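Local coordinates for protein alanine racemase (Acinetobacter baumannii, PDB 4QHR) that belongs to the alanine racemase family, pairing an N-terminal TIM-barrel domain with a beta-rich C-terminal domain in a two-chain assembly, at residues His101-Gln104 against Phe105-Ile109. Sequence-based numbering, arbitrary orientation.
Sequences HQQQ and FEWLI
Gln103 and Trp107, one turn apart at the start of helix 102-110, lie side by side, pointing the same way, and pack along most of the Gln103 chain. CG sits over the indole face, 3.5 Å from the centroid of the Trp107 six-membered ring, a CH-pi contact; it reaches the ring because chi1 (170°) swings it away from the backbone N. The extended chain then carries the amide past the CZ2-CH2 rim, nearly parallel to the indole (15° between planes), with OE1 3.2 Å from Trp107 CH2. The backbone O of Gln103 lies above the same face, offset toward the rim, while accepting the Trp107 N-H at 3.1 Å.

Further round the helix, Gln102 bends at chi2 (58°), turning its amide back toward the next turn. NE2 donates to Glu106 OE2 at 3.2 Å, nearly in its own amide plane but on the anti side of the carboxylate and somewhat out of that plane. The same NE2 approaches the Phe105 ring obliquely, 3.5 Å from CD2. Backbone bonds wind beneath these pairs, beginning with Phe105 N to O of the N-cap residue His101 and followed by Glu106 N to Gln102 O at 2.9 Å.

The buried Gln104 points elsewhere: NE2 donates to Val81 O and Glu79 O and OE1 accepts from His100 N, tying the helix to the C-terminal side of the barrel strands, while Phe105 and Leu108 pack against helix 139-149. Gln103 also packs on Leu316 of the second subunit. This first turn of a barrel helix thus joins a buried amide, hydrogen-bonded through both NE2 and OE1, to a more exposed side held by dispersion against the indole and by a hydrogen bond from an uncharged amide to a probably charged carboxylate, likely weakened by competing water.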
loop_
_atom_site.group_PDB
_atom_site.type_symbol
_atom_site.label_atom_id
_atom_site.label_comp_id
_atom_site.label_asym_id
_atom_site.label_seq_id
_atom_site.Cartn_x
_atom_site.Cartn_y
_atom_site.Cartn_z
ATOM N N HIS A 101 25.833 11.771 -11.002
ATOM C CA HIS A 101 25.786 12.705 -12.118
ATOM C C HIS A 101 26.516 13.977 -11.751
ATOM O O HIS A 101 26.822 14.232 -10.556
ATOM C CB HIS A 101 24.326 12.905 -12.641
ATOM C CG HIS A 101 23.395 13.598 -11.685
ATOM N ND1 HIS A 101 22.272 14.271 -12.113
ATOM C CD2 HIS A 101 23.419 13.737 -10.335
ATOM C CE1 HIS A 101 21.644 14.783 -11.073
ATOM N NE2 HIS A 101 22.324 14.484 -9.987
ATOM N N GLN A 102 26.818 14.767 -12.781
ATOM C CA GLN A 102 27.687 15.950 -12.695
ATOM C C GLN A 102 27.300 16.934 -11.582
ATOM O O GLN A 102 28.143 17.407 -10.832
ATOM C CB GLN A 102 27.713 16.659 -14.059
ATOM C CG GLN A 102 28.758 17.737 -14.254
ATOM C CD GLN A 102 30.185 17.261 -14.050
ATOM O OE1 GLN A 102 30.549 16.121 -14.364
ATOM N NE2 GLN A 102 31.015 18.155 -13.526
ATOM N N GLN A 103 26.002 17.180 -11.444
ATOM C CA GLN A 103 25.494 18.070 -10.427
ATOM C C GLN A 103 26.049 17.688 -9.052
ATOM O O GLN A 103 26.520 18.535 -8.286
ATOM C CB GLN A 103 23.965 17.935 -10.441
ATOM C CG GLN A 103 23.284 18.600 -9.300
ATOM C CD GLN A 103 21.831 18.846 -9.543
ATOM O OE1 GLN A 103 20.961 18.050 -9.121
ATOM N NE2 GLN A 103 21.532 19.955 -10.196
ATOM N N GLN A 104 25.970 16.403 -8.717
ATOM C CA GLN A 104 26.402 15.948 -7.360
ATOM C C GLN A 104 27.919 15.995 -7.229
ATOM O O GLN A 104 28.485 16.249 -6.148
ATOM C CB GLN A 104 25.914 14.524 -7.103
ATOM C CG GLN A 104 24.450 14.384 -6.746
ATOM C CD GLN A 104 23.982 12.940 -6.851
ATOM O OE1 GLN A 104 24.585 12.120 -7.555
ATOM N NE2 GLN A 104 22.900 12.615 -6.163
ATOM N N PHE A 105 28.578 15.719 -8.333
ATOM C CA PHE A 105 30.034 15.859 -8.373
ATOM C C PHE A 105 30.429 17.259 -7.993
ATOM O O PHE A 105 31.282 17.444 -7.119
ATOM C CB PHE A 105 30.546 15.493 -9.746
ATOM C CG PHE A 105 32.031 15.706 -9.913
ATOM C CD1 PHE A 105 32.943 14.867 -9.307
ATOM C CD2 PHE A 105 32.498 16.738 -10.683
ATOM C CE1 PHE A 105 34.313 15.039 -9.501
ATOM C CE2 PHE A 105 33.851 16.923 -10.863
ATOM C CZ PHE A 105 34.767 16.068 -10.276
ATOM N N GLU A 106 29.776 18.254 -8.607
ATOM C CA GLU A 106 30.115 19.662 -8.324
ATOM C C GLU A 106 29.864 19.997 -6.878
ATOM O O GLU A 106 30.707 20.631 -6.239
ATOM C CB GLU A 106 29.366 20.625 -9.278
ATOM C CG GLU A 106 29.976 20.558 -10.688
ATOM C CD GLU A 106 29.061 21.056 -11.785
ATOM O OE1 GLU A 106 28.020 21.670 -11.469
ATOM O OE2 GLU A 106 29.363 20.786 -12.978
ATOM N N TRP A 107 28.734 19.561 -6.334
ATOM C CA TRP A 107 28.442 19.856 -4.917
ATOM C C TRP A 107 29.440 19.212 -3.938
ATOM O O TRP A 107 29.797 19.801 -2.905
ATOM C CB TRP A 107 27.045 19.402 -4.556
ATOM C CG TRP A 107 25.949 20.080 -5.329
ATOM C CD1 TRP A 107 25.989 21.299 -5.949
ATOM C CD2 TRP A 107 24.617 19.559 -5.546
ATOM N NE1 TRP A 107 24.776 21.557 -6.563
ATOM C CE2 TRP A 107 23.915 20.516 -6.310
ATOM C CE3 TRP A 107 23.956 18.379 -5.160
ATOM C CZ2 TRP A 107 22.586 20.329 -6.691
ATOM C CZ3 TRP A 107 22.636 18.196 -5.550
ATOM C CH2 TRP A 107 21.971 19.176 -6.298
ATOM N N LEU A 108 29.868 17.997 -4.249
ATOM C CA LEU A 108 30.789 17.247 -3.396
ATOM C C LEU A 108 32.154 17.921 -3.367
ATOM O O LEU A 108 32.762 18.101 -2.303
ATOM C CB LEU A 108 30.946 15.825 -3.911
ATOM C CG LEU A 108 31.936 15.009 -3.094
ATOM C CD1 LEU A 108 31.417 14.726 -1.664
ATOM C CD2 LEU A 108 32.217 13.743 -3.819
ATOM N N ILE A 109 32.669 18.277 -4.529
ATOM C CA ILE A 109 33.960 19.018 -4.582
ATOM C C ILE A 109 33.866 20.322 -3.815
ATOM O O ILE A 109 34.762 20.683 -3.064
ATOM C CB ILE A 109 34.357 19.350 -6.036
ATOM C CG1 ILE A 109 34.687 18.087 -6.810
ATOM C CG2 ILE A 109 35.517 20.383 -6.076
ATOM C CD1 ILE A 109 35.821 17.270 -6.279
#